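PDB 6W1K: 2-oxoadipate dioxygenase/decarboxylase, chloroplastic/amyloplastic from Oryza sativa, which uses iron(II) and oxygen to convert 2-oxoadipate into (R)-2-hydroxyglutarate and carbon dioxide in lysine catabolism, and influences starch synthesis in the rice endosperm. Local coordinates for residues Lys31-Leu34 with Ser35-Thr39; His153-Leu156 with Ala157-Gly161; Ser171-Gln174 with Val175-Glu179; Ser180-Ala183 with Ala184-Val188; Ser305-Asn308 with Asp309-Thr312. One frame throughout, in Å; residues are numbered along the deposited sequence.

Interaction 1: Lys31-Leu34 with Ser35-Thr39; sequences KVYL and SRNPT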
loop_
_atom_site.group_PDB
_atom_site.type_symbol
_atom_site.label_atom_id
_atom_site.label_comp_id
_atom_site.label_asym_id
_atom_site.label_seq_id
_atom_site.Cartn_x
_atom_site.Cartn_y
_atom_site.Cartn_z
ATOM N N LYS A 31 12.883 -4.097 -0.887
ATOM C CA LYS A 31 13.707 -5.295 -0.714
ATOM C C LYS A 31 13.171 -6.199 0.393
ATOM O O LYS A 31 13.153 -7.430 0.242
ATOM C CB LYS A 31 15.155 -4.900 -0.417
ATOM C CG LYS A 31 15.785 -4.035 -1.491
ATOM C CD LYS A 31 17.252 -4.402 -1.754
ATOM C CE LYS A 31 17.911 -3.413 -2.744
ATOM N NZ LYS A 31 17.901 -1.994 -2.195
ATOM N N VAL A 32 12.808 -5.617 1.550
ATOM C CA VAL A 32 12.196 -6.396 2.623
ATOM C C VAL A 32 10.904 -7.052 2.135
ATOM O O VAL A 32 10.659 -8.244 2.371
ATOM C CB VAL A 32 11.916 -5.512 3.855
ATOM C CG1 VAL A 32 11.103 -6.330 4.920
ATOM C CG2 VAL A 32 13.212 -4.994 4.458
ATOM N N TYR A 33 10.049 -6.267 1.474
ATOM C CA TYR A 33 8.787 -6.767 0.918
ATOM C C TYR A 33 8.988 -7.965 0.008
ATOM O O TYR A 33 8.319 -8.995 0.151
ATOM C CB TYR A 33 8.140 -5.617 0.159
ATOM C CG TYR A 33 6.939 -5.883 -0.705
ATOM C CD1 TYR A 33 7.043 -5.770 -2.083
ATOM C CD2 TYR A 33 5.673 -6.120 -0.139
ATOM C CE1 TYR A 33 5.960 -5.923 -2.899
ATOM C CE2 TYR A 33 4.564 -6.304 -0.955
ATOM C CZ TYR A 33 4.726 -6.166 -2.336
ATOM O OH TYR A 33 3.671 -6.306 -3.174
ATOM N N LEU A 34 9.889 -7.849 -0.956
ATOM C CA LEU A 34 10.101 -8.970 -1.871
ATOM C C LEU A 34 10.693 -10.191 -1.178
ATOM O O LEU A 34 10.374 -11.328 -1.556
ATOM C CB LEU A 34 11.009 -8.527 -3.027
ATOM C CG LEU A 34 10.460 -7.428 -3.936
ATOM C CD1 LEU A 34 11.478 -7.024 -4.974
ATOM C CD2 LEU A 34 9.223 -7.891 -4.630
ATOM N N SER A 35 11.554 -9.999 -0.174
ATOM C CA SER A 35 12.143 -11.144 0.515
ATOM C C SER A 35 11.124 -11.917 1.350
ATOM O O SER A 35 11.358 -13.086 1.680
ATOM C CB SER A 35 13.314 -10.657 1.381
ATOM O OG SER A 35 12.867 -9.975 2.533
ATOM N N ARG A 36 9.995 -11.309 1.699
ATOM C CA ARG A 36 9.009 -11.988 2.534
ATOM C C ARG A 36 7.731 -12.348 1.799
ATOM O O ARG A 36 6.842 -12.985 2.399
ATOM C CB ARG A 36 8.602 -11.113 3.728
ATOM C CG ARG A 36 9.666 -10.766 4.754
ATOM C CD ARG A 36 9.030 -9.718 5.704
ATOM N NE ARG A 36 9.707 -9.584 6.961
ATOM C CZ ARG A 36 9.494 -8.582 7.796
ATOM N NH1 ARG A 36 8.629 -7.606 7.497
ATOM N NH2 ARG A 36 10.171 -8.556 8.919
ATOM N N ASN A 37 7.606 -11.951 0.541
ATOM C CA ASN A 37 6.379 -12.117 -0.233
ATOM C C ASN A 37 6.702 -12.742 -1.582
ATOM O O ASN A 37 6.778 -12.045 -2.611
ATOM C CB ASN A 37 5.662 -10.776 -0.374
ATOM C CG ASN A 37 5.179 -10.259 0.964
ATOM O OD1 ASN A 37 4.089 -10.619 1.405
ATOM N ND2 ASN A 37 6.022 -9.479 1.654
ATOM N N PRO A 38 6.858 -14.072 -1.612
ATOM C CA PRO A 38 7.189 -14.766 -2.866
ATOM C C PRO A 38 6.162 -14.581 -3.969
ATOM O O PRO A 38 6.526 -14.634 -5.154
ATOM C CB PRO A 38 7.259 -16.247 -2.445
ATOM C CG PRO A 38 7.309 -16.268 -0.990
ATOM C CD PRO A 38 6.685 -15.003 -0.486
ATOM N N THR A 39 4.885 -14.401 -3.623
ATOM C CA THR A 39 3.862 -14.214 -4.652
ATOM C C THR A 39 4.071 -12.891 -5.382
ATOM O O THR A 39 4.045 -12.829 -6.618
ATOM C CB THR A 39 2.465 -14.272 -4.033
ATOM O OG1 THR A 39 2.205 -15.602 -3.546
ATOM C CG2 THR A 39 1.404 -13.870 -5.058
#

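Interaction 2: His153-Leu156 with Ala157-Gly161; sequences HATL and ASTSG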
loop_
_atom_site.group_PDB
_atom_site.type_symbol
_atom_site.label_atom_id
_atom_site.label_comp_id
_atom_site.label_asym_id
_atom_site.label_seq_id
_atom_site.Cartn_x
_atom_site.Cartn_y
_atom_site.Cartn_z
ATOM N N HIS A 153 11.008 6.724 14.477
ATOM C CA HIS A 153 11.950 6.128 13.519
ATOM C C HIS A 153 11.261 5.050 12.738
ATOM O O HIS A 153 11.827 3.985 12.465
ATOM C CB HIS A 153 13.205 5.632 14.246
ATOM C CG HIS A 153 13.881 6.739 14.977
ATOM N ND1 HIS A 153 14.620 7.701 14.328
ATOM C CD2 HIS A 153 13.781 7.147 16.261
ATOM C CE1 HIS A 153 15.005 8.621 15.197
ATOM N NE2 HIS A 153 14.524 8.290 16.384
ATOM N N ALA A 154 10.026 5.339 12.323
ATOM C CA ALA A 154 9.226 4.342 11.621
ATOM C C ALA A 154 9.845 3.961 10.289
ATOM O O ALA A 154 9.723 2.814 9.852
ATOM C CB ALA A 154 7.795 4.866 11.403
ATOM N N THR A 155 10.506 4.899 9.620
ATOM C CA THR A 155 11.107 4.572 8.325
ATOM C C THR A 155 12.304 3.643 8.465
ATOM O O THR A 155 12.478 2.722 7.656
ATOM C CB THR A 155 11.500 5.877 7.625
ATOM O OG1 THR A 155 10.344 6.715 7.614
ATOM C CG2 THR A 155 11.946 5.627 6.208
ATOM N N LEU A 156 13.130 3.859 9.484
ATOM C CA LEU A 156 14.187 2.913 9.815
ATOM C C LEU A 156 13.622 1.520 10.045
ATOM O O LEU A 156 14.149 0.528 9.534
ATOM C CB LEU A 156 14.925 3.405 11.055
ATOM C CG LEU A 156 16.294 4.063 11.031
ATOM C CD1 LEU A 156 16.656 4.289 12.493
ATOM C CD2 LEU A 156 17.248 3.183 10.320
ATOM N N ALA A 157 12.532 1.430 10.809
ATOM C CA ALA A 157 11.863 0.145 11.018
ATOM C C ALA A 157 11.425 -0.477 9.690
ATOM O O ALA A 157 11.636 -1.672 9.442
ATOM C CB ALA A 157 10.668 0.338 11.943
ATOM N N SER A 158 10.832 0.329 8.817
ATOM C CA SER A 158 10.329 -0.184 7.548
ATOM C C SER A 158 11.468 -0.641 6.644
ATOM O O SER A 158 11.360 -1.676 5.979
ATOM C CB SER A 158 9.496 0.893 6.850
ATOM O OG SER A 158 8.825 0.344 5.738
ATOM N N THR A 159 12.564 0.114 6.596
ATOM C CA THR A 159 13.658 -0.286 5.709
ATOM C C THR A 159 14.388 -1.518 6.208
ATOM O O THR A 159 15.077 -2.178 5.429
ATOM C CB THR A 159 14.665 0.848 5.516
ATOM O OG1 THR A 159 15.194 1.289 6.779
ATOM C CG2 THR A 159 14.011 2.023 4.796
ATOM N N SER A 160 14.277 -1.845 7.483
ATOM C CA SER A 160 15.051 -2.946 8.012
ATOM C C SER A 160 14.194 -4.157 8.309
ATOM O O SER A 160 14.736 -5.179 8.717
ATOM C CB SER A 160 15.780 -2.504 9.289
ATOM O OG SER A 160 14.839 -2.172 10.306
ATOM N N GLY A 161 12.875 -4.055 8.160
ATOM C CA GLY A 161 12.028 -5.190 8.451
ATOM C C GLY A 161 11.872 -5.512 9.932
ATOM O O GLY A 161 11.568 -6.650 10.272
#

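Interaction 3: Ser171-Gln174 with Val175-Glu179; sequences SDFQ and VLSRE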
loop_
_atom_site.group_PDB
_atom_site.type_symbol
_atom_site.label_atom_id
_atom_site.label_comp_id
_atom_site.label_asym_id
_atom_site.label_seq_id
_atom_site.Cartn_x
_atom_site.Cartn_y
_atom_site.Cartn_z
ATOM N N SER A 171 -1.130 -15.447 22.326
ATOM C CA SER A 171 -2.419 -15.156 22.939
ATOM C C SER A 171 -2.879 -13.745 22.589
ATOM O O SER A 171 -4.067 -13.509 22.352
ATOM C CB SER A 171 -2.339 -15.310 24.453
ATOM O OG SER A 171 -1.343 -14.470 25.002
ATOM N N ASP A 172 -1.954 -12.796 22.541
ATOM C CA ASP A 172 -2.358 -11.429 22.232
ATOM C C ASP A 172 -2.772 -11.306 20.769
ATOM O O ASP A 172 -3.738 -10.603 20.441
ATOM C CB ASP A 172 -1.230 -10.455 22.546
ATOM C CG ASP A 172 -1.019 -10.216 24.056
ATOM O OD1 ASP A 172 -1.925 -10.527 24.857
ATOM O OD2 ASP A 172 0.063 -9.681 24.419
ATOM N N PHE A 173 -2.007 -11.935 19.874
ATOM C CA PHE A 173 -2.372 -11.997 18.463
ATOM C C PHE A 173 -3.755 -12.620 18.300
ATOM O O PHE A 173 -4.584 -12.122 17.536
ATOM C CB PHE A 173 -1.305 -12.796 17.714
ATOM C CG PHE A 173 -1.568 -12.967 16.236
ATOM C CD1 PHE A 173 -2.090 -14.136 15.748
ATOM C CD2 PHE A 173 -1.242 -11.966 15.344
ATOM C CE1 PHE A 173 -2.309 -14.299 14.372
ATOM C CE2 PHE A 173 -1.436 -12.131 13.988
ATOM C CZ PHE A 173 -1.983 -13.290 13.503
ATOM N N GLN A 174 -4.027 -13.687 19.039
ATOM C CA GLN A 174 -5.326 -14.337 18.956
ATOM C C GLN A 174 -6.455 -13.377 19.321
ATOM O O GLN A 174 -7.478 -13.324 18.632
ATOM C CB GLN A 174 -5.362 -15.550 19.876
ATOM C CG GLN A 174 -4.874 -16.840 19.286
ATOM C CD GLN A 174 -4.956 -17.954 20.319
ATOM O OE1 GLN A 174 -4.401 -17.828 21.420
ATOM N NE2 GLN A 174 -5.683 -19.025 19.997
ATOM N N VAL A 175 -6.311 -12.654 20.439
ATOM C CA VAL A 175 -7.361 -11.736 20.893
ATOM C C VAL A 175 -7.597 -10.629 19.864
ATOM O O VAL A 175 -8.746 -10.279 19.550
ATOM C CB VAL A 175 -6.987 -11.151 22.269
ATOM C CG1 VAL A 175 -7.918 -10.013 22.639
ATOM C CG2 VAL A 175 -7.021 -12.238 23.344
ATOM N N LEU A 176 -6.526 -10.046 19.340
ATOM C CA LEU A 176 -6.701 -8.986 18.337
ATOM C C LEU A 176 -7.321 -9.535 17.062
ATOM O O LEU A 176 -8.213 -8.908 16.478
ATOM C CB LEU A 176 -5.367 -8.334 18.037
ATOM C CG LEU A 176 -4.783 -7.443 19.131
ATOM C CD1 LEU A 176 -3.467 -6.845 18.578
ATOM C CD2 LEU A 176 -5.749 -6.352 19.583
ATOM N N SER A 177 -6.868 -10.710 16.619
ATOM C CA SER A 177 -7.411 -11.292 15.399
ATOM C C SER A 177 -8.915 -11.422 15.457
ATOM O O SER A 177 -9.579 -11.360 14.419
ATOM C CB SER A 177 -6.821 -12.670 15.128
ATOM O OG SER A 177 -5.472 -12.577 14.737
ATOM N N ARG A 178 -9.469 -11.648 16.649
ATOM C CA ARG A 178 -10.906 -11.867 16.773
ATOM C C ARG A 178 -11.696 -10.562 16.701
ATOM O O ARG A 178 -12.862 -10.564 16.289
ATOM C CB ARG A 178 -11.201 -12.596 18.086
ATOM C CG ARG A 178 -10.845 -14.089 18.072
ATOM C CD ARG A 178 -10.939 -14.693 19.475
ATOM N NE ARG A 178 -10.245 -15.977 19.559
ATOM C CZ ARG A 178 -9.389 -16.311 20.524
ATOM N NH1 ARG A 178 -9.105 -15.453 21.501
ATOM N NH2 ARG A 178 -8.817 -17.508 20.516
ATOM N N GLU A 179 -11.089 -9.446 17.091
ATOM C CA GLU A 179 -11.774 -8.162 17.066
ATOM C C GLU A 179 -11.400 -7.304 15.861
ATOM O O GLU A 179 -12.260 -6.597 15.323
ATOM C CB GLU A 179 -11.461 -7.375 18.339
ATOM C CG GLU A 179 -12.142 -5.994 18.372
ATOM C CD GLU A 179 -12.023 -5.303 19.723
ATOM O OE1 GLU A 179 -11.273 -5.816 20.584
ATOM O OE2 GLU A 179 -12.695 -4.261 19.926
#

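Interaction 4: Ser180-Ala183 with Ala184-Val188; sequences SEYA and AWTLV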
loop_
_atom_site.group_PDB
_atom_site.type_symbol
_atom_site.label_atom_id
_atom_site.label_comp_id
_atom_site.label_asym_id
_atom_site.label_seq_id
_atom_site.Cartn_x
_atom_site.Cartn_y
_atom_site.Cartn_z
ATOM N N SER A 180 -10.135 -7.327 15.451
ATOM C CA SER A 180 -9.675 -6.503 14.343
ATOM C C SER A 180 -8.536 -7.224 13.635
ATOM O O SER A 180 -7.408 -7.267 14.147
ATOM C CB SER A 180 -9.205 -5.127 14.820
ATOM O OG SER A 180 -8.507 -4.485 13.754
ATOM N N GLU A 181 -8.818 -7.754 12.445
ATOM C CA GLU A 181 -7.761 -8.380 11.655
ATOM C C GLU A 181 -6.687 -7.386 11.254
ATOM O O GLU A 181 -5.516 -7.750 11.104
ATOM C CB GLU A 181 -8.369 -9.035 10.427
ATOM C CG GLU A 181 -9.374 -10.148 10.845
ATOM C CD GLU A 181 -9.635 -11.148 9.739
ATOM O OE1 GLU A 181 -8.712 -11.935 9.457
ATOM O OE2 GLU A 181 -10.738 -11.132 9.149
ATOM N N TYR A 182 -7.079 -6.135 11.036
ATOM C CA TYR A 182 -6.101 -5.091 10.783
ATOM C C TYR A 182 -5.138 -4.966 11.950
ATOM O O TYR A 182 -3.920 -4.881 11.759
ATOM C CB TYR A 182 -6.852 -3.786 10.527
ATOM C CG TYR A 182 -5.985 -2.589 10.171
ATOM C CD1 TYR A 182 -5.205 -1.964 11.132
ATOM C CD2 TYR A 182 -5.986 -2.064 8.881
ATOM C CE1 TYR A 182 -4.423 -0.882 10.837
ATOM C CE2 TYR A 182 -5.201 -0.964 8.568
ATOM C CZ TYR A 182 -4.443 -0.368 9.560
ATOM O OH TYR A 182 -3.676 0.727 9.300
ATOM N N ALA A 183 -5.672 -4.920 13.179
ATOM C CA ALA A 183 -4.793 -4.801 14.349
ATOM C C ALA A 183 -3.816 -5.966 14.415
ATOM O O ALA A 183 -2.643 -5.782 14.752
ATOM C CB ALA A 183 -5.601 -4.737 15.648
ATOM N N ALA A 184 -4.305 -7.183 14.160
ATOM C CA ALA A 184 -3.452 -8.365 14.203
ATOM C C ALA A 184 -2.354 -8.307 13.135
ATOM O O ALA A 184 -1.194 -8.658 13.404
ATOM C CB ALA A 184 -4.318 -9.619 14.029
ATOM N N TRP A 185 -2.710 -7.892 11.915
ATOM C CA TRP A 185 -1.715 -7.694 10.856
ATOM C C TRP A 185 -0.604 -6.756 11.331
ATOM O O TRP A 185 0.583 -7.053 11.192
ATOM C CB TRP A 185 -2.376 -7.142 9.570
ATOM C CG TRP A 185 -1.414 -7.182 8.424
ATOM C CD1 TRP A 185 -1.288 -8.189 7.510
ATOM C CD2 TRP A 185 -0.421 -6.205 8.075
ATOM N NE1 TRP A 185 -0.275 -7.925 6.659
ATOM C CE2 TRP A 185 0.262 -6.699 6.953
ATOM C CE3 TRP A 185 -0.057 -4.971 8.586
ATOM C CZ2 TRP A 185 1.310 -6.022 6.355
ATOM C CZ3 TRP A 185 0.971 -4.274 7.968
ATOM C CH2 TRP A 185 1.660 -4.821 6.885
ATOM N N THR A 186 -0.982 -5.606 11.886
ATOM C CA THR A 186 0.002 -4.598 12.251
ATOM C C THR A 186 0.851 -5.038 13.432
ATOM O O THR A 186 2.043 -4.722 13.479
ATOM C CB THR A 186 -0.732 -3.291 12.527
ATOM O OG1 THR A 186 -1.575 -3.011 11.416
ATOM C CG2 THR A 186 0.180 -2.113 12.666
ATOM N N LEU A 187 0.285 -5.827 14.358
ATOM C CA LEU A 187 1.078 -6.295 15.483
ATOM C C LEU A 187 2.287 -7.085 15.013
ATOM O O LEU A 187 3.387 -6.942 15.558
ATOM C CB LEU A 187 0.208 -7.154 16.425
ATOM C CG LEU A 187 0.920 -7.590 17.693
ATOM C CD1 LEU A 187 1.187 -6.386 18.574
ATOM C CD2 LEU A 187 0.072 -8.641 18.464
ATOM N N VAL A 188 2.116 -7.927 13.990
ATOM C CA VAL A 188 3.199 -8.790 13.559
ATOM C C VAL A 188 3.966 -8.247 12.344
ATOM O O VAL A 188 5.045 -8.774 12.037
ATOM C CB VAL A 188 2.695 -10.220 13.269
ATOM C CG1 VAL A 188 2.208 -10.873 14.570
ATOM C CG2 VAL A 188 1.591 -10.226 12.242
#

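Interaction 5: Ser305-Asn308 with Asp309-Thr312; sequences STSN and DQLT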
loop_
_atom_site.group_PDB
_atom_site.type_symbol
_atom_site.label_atom_id
_atom_site.label_comp_id
_atom_site.label_asym_id
_atom_site.label_seq_id
_atom_site.Cartn_x
_atom_site.Cartn_y
_atom_site.Cartn_z
ATOM N N SER A 305 -7.598 -8.217 1.547
ATOM C CA SER A 305 -6.608 -9.109 0.958
ATOM C C SER A 305 -5.802 -9.843 2.017
ATOM O O SER A 305 -5.276 -10.924 1.738
ATOM C CB SER A 305 -5.680 -8.312 0.055
ATOM O OG SER A 305 -6.436 -7.644 -0.948
ATOM N N THR A 306 -5.710 -9.299 3.222
ATOM C CA THR A 306 -4.978 -9.942 4.291
ATOM C C THR A 306 -5.886 -10.673 5.265
ATOM O O THR A 306 -5.375 -11.254 6.235
ATOM C CB THR A 306 -4.136 -8.916 5.073
ATOM O OG1 THR A 306 -4.947 -7.783 5.427
ATOM C CG2 THR A 306 -2.912 -8.466 4.281
ATOM N N SER A 307 -7.202 -10.674 5.026
ATOM C CA SER A 307 -8.142 -11.251 5.982
ATOM C C SER A 307 -8.093 -12.771 5.967
ATOM O O SER A 307 -7.813 -13.403 4.946
ATOM C CB SER A 307 -9.583 -10.826 5.685
ATOM O OG SER A 307 -10.069 -11.426 4.485
ATOM N N ASN A 308 -8.456 -13.363 7.102
ATOM C CA ASN A 308 -8.368 -14.815 7.216
ATOM C C ASN A 308 -9.308 -15.497 6.232
ATOM O O ASN A 308 -8.987 -16.573 5.708
ATOM C CB ASN A 308 -8.667 -15.243 8.646
ATOM C CG ASN A 308 -8.272 -16.670 8.913
ATOM O OD1 ASN A 308 -9.128 -17.519 9.171
ATOM N ND2 ASN A 308 -6.966 -16.954 8.848
ATOM N N ASP A 309 -10.457 -14.881 5.946
ATOM C CA ASP A 309 -11.405 -15.504 5.023
ATOM C C ASP A 309 -10.832 -15.595 3.612
ATOM O O ASP A 309 -11.017 -16.604 2.924
ATOM C CB ASP A 309 -12.723 -14.732 5.007
ATOM C CG ASP A 309 -13.856 -15.520 4.343
ATOM O OD1 ASP A 309 -14.157 -16.663 4.786
ATOM O OD2 ASP A 309 -14.451 -14.987 3.378
ATOM N N GLN A 310 -10.141 -14.549 3.154
ATOM C CA GLN A 310 -9.480 -14.648 1.857
ATOM C C GLN A 310 -8.309 -15.632 1.892
ATOM O O GLN A 310 -8.163 -16.460 0.988
ATOM C CB GLN A 310 -9.025 -13.262 1.400
ATOM C CG GLN A 310 -10.203 -12.391 0.958
ATOM C CD GLN A 310 -10.911 -12.914 -0.289
ATOM O OE1 GLN A 310 -10.284 -13.184 -1.307
ATOM N NE2 GLN A 310 -12.234 -13.049 -0.211
ATOM N N LEU A 311 -7.468 -15.571 2.927
ATOM C CA LEU A 311 -6.300 -16.451 2.965
ATOM C C LEU A 311 -6.683 -17.932 3.008
ATOM O O LEU A 311 -5.922 -18.782 2.527
ATOM C CB LEU A 311 -5.423 -16.103 4.176
ATOM C CG LEU A 311 -4.333 -15.043 3.972
ATOM C CD1 LEU A 311 -4.899 -13.780 3.458
ATOM C CD2 LEU A 311 -3.630 -14.800 5.295
ATOM N N THR A 312 -7.835 -18.276 3.594
ATOM C CA THR A 312 -8.205 -19.673 3.774
ATOM C C THR A 312 -9.179 -20.173 2.710
ATOM O O THR A 312 -9.630 -21.322 2.787
ATOM C CB THR A 312 -8.781 -19.905 5.183
ATOM O OG1 THR A 312 -9.946 -19.101 5.396
ATOM C CG2 THR A 312 -7.732 -19.579 6.262
#

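Interaction 1: Lys31-Leu34 with Ser35-Thr39
Arg36 lies alongside Val32, one helical turn earlier, and the two side chains point the same way. From its CB the arginine runs past the Val32 carbonyl, and its CG comes 3.6 Å from Val32 O. CD then meets the valine methyl CG1. The chain is extended from CG to NE, which carries the guanidinium out over that same methyl. Val32 CG1 sits over one face of the Arg36 guanidinium, near its rim, 3.8 Å from Arg36 NH1. Beyond the valine, Arg36 NH2 makes a weak hydrogen bond to Gly161 O. Ser35 turns its hydroxyl back on the helix, and OG donates to Val32 O at 2.8 Å. Asn37 reaches Tyr33 O at 2.8 Å with ND2. This bond is nearly straight (164°), lies in the planes of both the amide and the carbonyl, and uses a lone pair. Arg36 N also donates to Tyr33 O, from above the carbonyl plane. Tyr33 OH bonds Tyr265 O, close to the metal ligand His195. Asn37, at the N-cap position of helix 38-51, turns its amide back to the last turn of helix 16-36. Its OD1 accepts from Ser264 N, so this helix-to-helix junction is held to strand 258-271.

Interaction 2: His153-Leu156 with Ala157-Gly161
The flat groups that meet here are backbone carbonyls, and those of Leu156 and Thr155 gather hydroxyls from the next turn. Ser160 OG donates to Leu156 O at 2.9 Å, tilted 27° from the carbonyl plane. Its own N-H makes a weak bond to the same oxygen. The His153 carbonyl is approached in its plane by Ala157 N, which donates at 3.1 Å. Thr155 O takes Thr159 N at 2.8 Å. The hydroxyl of Thr159 stands between two carbonyls: OG1 is 3.0 Å from Leu156 O and 3.2 Å from Thr155 O. The Thr159 methyl also leans on this turn, with CG2 3.3 Å from Thr155 O. In both Thr159 and Ser160 the hydroxyl lies between the backbone N and the carbonyl carbon, at a chi1 of 57° in the threonine. That rotation turns each OH back along the helix. Ser158 faces differently and gives its OG to Tyr191 O. Gly161 follows with positive phi and ends the helix. Helix 154-160 packs against two others. Ala154 and Thr155 lean on Leu75 of helix 72-81, while Thr155, Ser158 and Thr159 reach Val25 and Met29 of helix 16-36. Ala157 rests on the loop residues Thr164 and Tyr191.

Interaction 3: Ser171-Gln174 with Val175-Glu179
Gln174 and Arg178 lie side by side one turn apart on helix 170-179, both pointing the same way. The end of the arginine folds back along the glutamine, and NH2 comes 3.5 Å from Gln174 NE2. Both are nitrogens that carry hydrogens, so this is contact without a bond. The amide and guanidinium planes are 48° apart, which rules out a flat stack. The guanidinium instead lays one face, near its rim, over the Gln174 backbone carbonyl. Arg178 N donates to Gln174 O at 3.3 Å.

Val175 lies against the previous turn, with its methyl CG2 3.4 Å from Ser171 O. Its N-H donates to that same oxygen. Val175 also packs on Gln135 and Ile139 of helix 134-147.

Phe173 meets Ser177 in two ways. Ser177 OG lies 3.6 Å above one face of the ring, toward the rim by CE1. The same OG donates to Phe173 O at 3.0 Å from above the carbonyl plane, while Ser177 N reaches that oxygen almost end-on at 2.8 Å. With chi1 at 179° the ring swings away from the Phe173 N and over toward the next turn, under the hydroxyl. An alanine in place of Ser177 has no hydroxyl, and Phe173 O would probably be left with the backbone N-H as its one donor from this turn, with less to hold the ring face in place. A serine hydroxyl returned to the carbonyl four residues back is a familiar feature of alpha helices. Here it lies where helix 170-179 packs on Ala184 and Val188 of the following helix.

Interaction 4: Ser180-Ala183 with Ala184-Val188
Ser180 begins helix 181-189 as its N-cap and is joined to Ala184 by the first backbone bond, Ala184 N to Ser180 O. Its side chain caps the first turn: OG accepts from Ala183 N at 2.9 Å. OG reaches that N-H with chi1 at 168°, anti to the serine N.

Glu181 takes part through its carbonyl, which receives Trp185 N at 2.9 Å. The indole NE1 bonds Arg263 O, and the ring makes a cation-pi contact with Arg63, a residue that binds 2-oxoadipate. Trp185 therefore probably helps to position this arginine from the second shell.

Tyr182 carries the main side-chain contact. Its carbonyl oxygen accepts twice from Thr186, from N and from OG1, both at 3.0 Å. The threonine hydroxyl also approaches the tyrosine ring obliquely, 3.6 Å from CE1. Thr186 OG1 is anti to the threonine's carbonyl carbon and beside its backbone N (chi1 -52°), which aims the hydroxyl back at the previous turn. The OG1 bond holds the hydroxyl there, so Tyr182 O is gripped by two donors of one residue. Tyr182 OH is engaged in bonds to Ser125 OG and Thr64 N, and the side chain touches Arg63. It comes within about 5 Å of bound 2-oxoadipate. Most of the turn is buried, and the tyrosine hydroxyl and the indole N-H both have partners there.

Ala183 is small and packs on Phe65 and Leu127 of the neighbouring strands. Its own oxygen closes the turn, accepting from Leu187 N at 3.0 Å with an N-H...O angle of 150°.

Interaction 5: Ser305-Asn308 with Asp309-Thr312
This is a helix N-cap with its first turn: Ser307 caps the short helix 308-311 near the end of the chain, and Gln310, Leu311 and Thr312 fold back onto 305-308. Ser307 OG accepts from Gln310 N, but the bond is weak at 3.4 Å. The same hydroxyl has a stronger partner in Glu304 O. The backbone bond beside it is firmer, with Leu311 N giving to Ser307 O at 3.0 Å and an N-H...O angle of 170°.

Leu311 then turns its methyls over the residues before the helix. CD1 lies 3.3 Å from Ser307 O and 3.4 Å from Ser305 O, a hydrocarbon tip set against two carbonyl oxygens. The side chain also packs on Val245 and Pro262. Cutting Leu311 back to an alanine removes both methyls, and a gap would probably open between this turn, Val245 and Pro262.

Asn308, at the start of the helix, and Thr312, just past its end, meet across the turn. Thr312 OG1 donates to Asn308 O at 2.7 Å and Thr312 N does so at 2.9 Å, from opposite faces of the carbonyl. The hydroxyl gets there with chi1 at 60°, between the threonine's backbone N and carbonyl carbon. Thr312 CG2 lies against the Asn308 amide, 3.8 Å from Asn308 ND2.

Thr306 OG1 bonds Arg63 NH1, so the segment also reaches the substrate arginine. At the start of the helix Asn308 N bonds Glu181 OE1. The negative carboxylate would probably interact favourably with the positive N-terminal end of the helix dipole, and it ties the tail to helix 181-189.

How the interactions relate
Interaction 4 is the buried one. The others are each partly buried, with some exposed residues. Interactions 3 and 4 belong to consecutive helices that pack together, as where Phe173 and Leu176 meet Val188 and Leu187. Interactions 4 and 5 join through a polar bond, Glu181 to Asn308, and both touch Arg63 beside the substrate. Interaction 1 touches interaction 2 where Val32 packs on Thr159 and Gly161, and it reaches the metal side of the site through Tyr33. Hydroxyl-to-carbonyl bonds recur in all five. Interactions 4 and 5 add serine N-caps and interaction 3 an aromatic face. Interaction 1 links one helix to the next; interaction 2 spans a short helix to the glycine after it.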